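Glutathione S-transferase omega-like 2 (Saccharomyces cerevisiae, PDB 5LKB) acts as a glutathione-dependent one-cysteine thiol transferase on beta-hydroxyethyl disulfide, reduces dehydroascorbate and dimethylarsinic acid, and reacts with glutathionyl-(hydro)quinones. Local coordinates at residues E236-V239 with N240-F243. Numbering follows the deposited sequence.
Sequences ESEV and NNVF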
ATOM      1  N   GLU A 236     -15.327   2.471   0.132  1.00 16.36           N
ATOM      2  CA  GLU A 236     -15.194   3.257  -1.080  1.00 18.64           C
ATOM      3  C   GLU A 236     -15.710   4.683  -0.862  1.00 15.72           C
ATOM      4  O   GLU A 236     -15.087   5.646  -1.293  1.00 18.88           O
ATOM      5  CB  GLU A 236     -15.919   2.547  -2.234  1.00 19.94           C
ATOM      6  CG  GLU A 236     -15.219   1.240  -2.643  1.00 17.45           C
ATOM      7  CD  GLU A 236     -15.817   0.603  -3.879  1.00 20.55           C
ATOM      8  OE1 GLU A 236     -16.767   1.225  -4.424  1.00 22.25           O
ATOM      9  OE2 GLU A 236     -15.284  -0.430  -4.271  1.00 18.82           O
ATOM     10  N   SER A 237     -16.864   4.826  -0.191  1.00 17.86           N
ATOM     11  CA  SER A 237     -17.378   6.158   0.098  1.00 19.47           C
ATOM     12  C   SER A 237     -16.354   6.967   0.892  1.00 18.50           C
ATOM     13  O   SER A 237     -16.079   8.127   0.578  1.00 19.15           O
ATOM     14  CB  SER A 237     -18.711   6.036   0.844  1.00 21.67           C
ATOM     15  OG  SER A 237     -19.144   7.317   1.255  1.00 28.97           O
ATOM     16  N   GLU A 238     -15.805   6.362   1.935  1.00 17.36           N
ATOM     17  CA  GLU A 238     -14.899   7.112   2.807  1.00 16.70           C
ATOM     18  C   GLU A 238     -13.561   7.414   2.148  1.00 16.46           C
ATOM     19  O   GLU A 238     -13.020   8.500   2.335  1.00 17.88           O
ATOM     20  CB  GLU A 238     -14.740   6.404   4.143  1.00 15.68           C
ATOM     21  CG  GLU A 238     -16.033   6.243   4.909  1.00 15.81           C
ATOM     22  CD  GLU A 238     -16.637   7.539   5.457  1.00 18.52           C
ATOM     23  OE1 GLU A 238     -15.968   8.592   5.386  1.00 18.97           O
ATOM     24  OE2 GLU A 238     -17.767   7.444   6.017  1.00 21.72           O
ATOM     25  N   VAL A 239     -12.995   6.463   1.374  1.00 14.10           N
ATOM     26  CA  VAL A 239     -11.719   6.751   0.729  1.00 16.26           C
ATOM     27  C   VAL A 239     -11.859   7.834  -0.315  1.00 15.06           C
ATOM     28  O   VAL A 239     -10.965   8.670  -0.482  1.00 15.59           O
ATOM     29  CB  VAL A 239     -11.025   5.490   0.166  1.00 13.61           C
ATOM     30  CG1 VAL A 239     -11.657   4.972  -1.148  1.00 14.66           C
ATOM     31  CG2 VAL A 239      -9.544   5.746  -0.029  1.00 14.00           C
ATOM     32  N   ASN A 240     -12.964   7.843  -1.067  1.00 17.15           N
ATOM     33  CA  ASN A 240     -13.135   8.919  -2.034  1.00 16.24           C
ATOM     34  C   ASN A 240     -13.219  10.256  -1.306  1.00 17.05           C
ATOM     35  O   ASN A 240     -12.699  11.258  -1.787  1.00 18.91           O
ATOM     36  CB  ASN A 240     -14.408   8.708  -2.855  1.00 20.46           C
ATOM     37  CG  ASN A 240     -14.185   7.791  -4.067  1.00 24.68           C
ATOM     38  OD1 ASN A 240     -13.526   8.160  -5.019  1.00 27.64           O
ATOM     39  ND2 ASN A 240     -14.741   6.651  -4.011  1.00 28.42           N
ATOM     40  N   ASN A 241     -13.875  10.250  -0.153  1.00 17.33           N
ATOM     41  CA  ASN A 241     -14.027  11.469   0.657  1.00 19.51           C
ATOM     42  C   ASN A 241     -12.684  11.958   1.175  1.00 18.57           C
ATOM     43  O   ASN A 241     -12.427  13.169   1.162  1.00 19.96           O
ATOM     44  CB  ASN A 241     -15.047  11.218   1.755  1.00 17.20           C
ATOM     45  CG  ASN A 241     -15.395  12.497   2.497  1.00 22.56           C
ATOM     46  OD1 ASN A 241     -15.907  13.466   1.887  1.00 23.53           O
ATOM     47  ND2 ASN A 241     -15.029  12.547   3.733  1.00 23.30           N
ATOM     48  N   VAL A 242     -11.802  11.043   1.623  1.00 15.14           N
ATOM     49  CA  VAL A 242     -10.476  11.447   2.070  1.00 15.40           C
ATOM     50  C   VAL A 242      -9.766  12.192   0.966  1.00 15.82           C
ATOM     51  O   VAL A 242      -9.201  13.265   1.159  1.00 17.50           O
ATOM     52  CB  VAL A 242      -9.685  10.208   2.527  1.00 15.43           C
ATOM     53  CG1 VAL A 242      -8.200  10.539   2.639  1.00 18.73           C
ATOM     54  CG2 VAL A 242     -10.186   9.623   3.852  1.00 16.76           C
ATOM     55  N   PHE A 243      -9.660  11.564  -0.227  1.00 14.83           N
ATOM     56  CA  PHE A 243      -8.880  12.186  -1.284  1.00 15.36           C
ATOM     57  C   PHE A 243      -9.526  13.471  -1.795  1.00 16.03           C
ATOM     58  O   PHE A 243      -8.813  14.406  -2.144  1.00 18.06           O
ATOM     59  CB  PHE A 243      -8.566  11.165  -2.419  1.00 16.15           C
ATOM     60  CG  PHE A 243      -7.453  10.212  -2.015  1.00 14.49           C
ATOM     61  CD1 PHE A 243      -6.149  10.613  -2.129  1.00 15.01           C
ATOM     62  CD2 PHE A 243      -7.742   9.001  -1.413  1.00 14.59           C
ATOM     63  CE1 PHE A 243      -5.091   9.802  -1.672  1.00 14.77           C
ATOM     64  CE2 PHE A 243      -6.696   8.168  -0.960  1.00 15.22           C
ATOM     65  CZ  PHE A 243      -5.409   8.591  -1.077  1.00 14.90           C
TER
HETATM   66  O   HOH W   1     -13.820  10.055   4.819  1.00 19.61           O
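Two successive turns of the long helix 232-264 meet here, and Asn-240 shows how a side chain can double a helical hydrogen bond. Its backbone N bonds to Glu-236 O at 3.1 Å as the regular i+4 to i bond of an alpha-helix, while its ND2 comes back to the same Glu-236 O at 2.9 Å. The two donors reach that oxygen from opposite faces of the carbonyl plane; ND2 sits above it, 46° out of the plane and off the lone pairs, and its N-H...O angle is only 142°. With CG beside the backbone N (chi1 -85°), the amide folds back along the helix far enough to make this second bond. The helix belongs to the all-helical C-terminal domain of the glutathione transferase fold, and its flank also faces the dimer partner: Glu-236 hydrogen-bonds through OE1 to Ser-115 OG and through OE2 to Phe-116 N, both of the second subunit. A water joins three groups, donating to Glu-238 OE1 at 2.7 Å and to Glu-238 O at 3.0 Å, and accepting from Asn-241 ND2. On the buried side, Val-239 CG2 lies in plane at the ring edge of Phe-243, 3.9 Å from CE2, and this ring also stacks with Phe-309.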